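Local coordinates for protein major centromere autoantigen B (Homo sapiens, PDB 1UFI) that binds centromeric DNA as CENP-B and forms dimers through a dimerization domain, probably linking DNA sites at the centromere, at residues A[27-30]-A[31-34]. Sequence-based numbering, arbitrary orientation.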
loop_
_atom_site.group_PDB
_atom_site.type_symbol
_atom_site.label_atom_id
_atom_site.label_comp_id
_atom_site.label_asym_id
_atom_site.label_seq_id
_atom_site.Cartn_x
_atom_site.Cartn_y
_atom_site.Cartn_z
ATOM N N PRO A 27 9.548 -11.246 8.483
ATOM C CA PRO A 27 9.244 -12.540 7.869
ATOM C C PRO A 27 7.816 -12.417 7.337
ATOM O O PRO A 27 6.944 -11.945 8.043
ATOM C CB PRO A 27 9.394 -13.532 9.034
ATOM C CG PRO A 27 10.283 -12.788 9.946
ATOM C CD PRO A 27 9.820 -11.351 9.923
ATOM N N ILE A 28 7.618 -12.763 6.074
ATOM C CA ILE A 28 6.351 -12.444 5.363
ATOM C C ILE A 28 5.672 -13.720 4.855
ATOM O O ILE A 28 6.339 -14.485 4.229
ATOM C CB ILE A 28 6.730 -11.454 4.150
ATOM C CG1 ILE A 28 5.647 -10.471 3.802
ATOM C CG2 ILE A 28 7.338 -12.214 2.943
ATOM C CD1 ILE A 28 6.117 -9.450 2.825
ATOM N N ASP A 29 4.409 -13.994 5.183
ATOM C CA ASP A 29 3.801 -15.223 4.646
ATOM C C ASP A 29 3.446 -14.914 3.167
ATOM O O ASP A 29 3.631 -13.762 2.706
ATOM C CB ASP A 29 2.618 -15.739 5.504
ATOM C CG ASP A 29 1.269 -15.120 5.122
ATOM O OD1 ASP A 29 1.272 -14.123 4.405
ATOM O OD2 ASP A 29 0.146 -15.577 5.481
ATOM N N ASP A 30 3.026 -15.937 2.413
ATOM C CA ASP A 30 2.602 -15.783 0.986
ATOM C C ASP A 30 1.347 -14.979 0.781
ATOM O O ASP A 30 1.165 -14.429 -0.297
ATOM C CB ASP A 30 2.313 -17.136 0.318
ATOM C CG ASP A 30 3.568 -17.990 0.143
ATOM O OD1 ASP A 30 4.699 -17.439 0.165
ATOM O OD2 ASP A 30 3.507 -19.232 -0.045
ATOM N N ARG A 31 0.459 -14.959 1.758
ATOM C CA ARG A 31 -0.730 -14.131 1.683
ATOM C C ARG A 31 -0.376 -12.663 1.685
ATOM O O ARG A 31 -0.957 -11.873 0.915
ATOM C CB ARG A 31 -1.646 -14.420 2.849
ATOM C CG ARG A 31 -3.106 -14.013 2.618
ATOM C CD ARG A 31 -4.111 -15.053 3.139
ATOM N NE ARG A 31 -5.193 -14.442 3.916
ATOM C CZ ARG A 31 -6.367 -14.066 3.407
ATOM N NH1 ARG A 31 -6.622 -14.199 2.108
ATOM N NH2 ARG A 31 -7.284 -13.534 4.195
ATOM N N VAL A 32 0.561 -12.273 2.558
ATOM C CA VAL A 32 1.020 -10.848 2.563
ATOM C C VAL A 32 1.682 -10.495 1.236
ATOM O O VAL A 32 1.422 -9.425 0.688
ATOM C CB VAL A 32 1.986 -10.551 3.793
ATOM C CG1 VAL A 32 2.396 -9.048 3.765
ATOM C CG2 VAL A 32 1.227 -10.896 5.067
ATOM N N GLN A 33 2.552 -11.358 0.721
ATOM C CA GLN A 33 3.200 -11.121 -0.538
ATOM C C GLN A 33 2.149 -10.878 -1.615
ATOM O O GLN A 33 2.292 -10.000 -2.471
ATOM C CB GLN A 33 4.028 -12.326 -0.922
ATOM C CG GLN A 33 5.220 -11.964 -1.799
ATOM C CD GLN A 33 6.399 -11.525 -0.916
ATOM O OE1 GLN A 33 6.975 -10.452 -1.112
ATOM N NE2 GLN A 33 6.708 -12.340 0.092
ATOM N N SER A 34 1.141 -11.728 -1.602
ATOM C CA SER A 34 0.061 -11.644 -2.602
ATOM C C SER A 34 -0.674 -10.300 -2.497
ATOM O O SER A 34 -0.988 -9.639 -3.510
ATOM C CB SER A 34 -0.942 -12.768 -2.405
ATOM O OG SER A 34 -1.840 -12.702 -3.535
#
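D29 caps the N-terminus of helix 30-49: its OD1 accepts a nearly straight hydrogen bond from V32 N (2.7 Å, N-H...O 168°), which meets the oxygen almost along its C-O bond. A chi1 of 87° sets the carboxylate between its own backbone N and carbonyl carbon and turns it back over the first turn. The same OD1 lies 2.9 Å from R31 N, so the carboxylate sits close to the amide-rich helix end, which would probably favour its negative charge. The D29 and R31 side chains lie side by side, pointing the same way, with R31 CB 3.3 Å from D29 OD1, before the guanidinium group leads away.

Main-chain bonds start the helix in the usual i to i+4 pattern. Q33 N donates to D29 O over a rather long 3.3 Å, and S34 N to D30 O over 3.0 Å.

Apolar contact comes from the residue before the cap. I28 packs across the first turn on V32, four residues on, CG1 to CG1 at 3.5 Å. The I28 side chain also crosses that of Q33 at about a right angle, its CD1 4.0 Å from Q33 NE2.

The whole forms the start of helix 30-49, directly after the loop from helix 9-23, with V32 also packing on D42 of the second subunit.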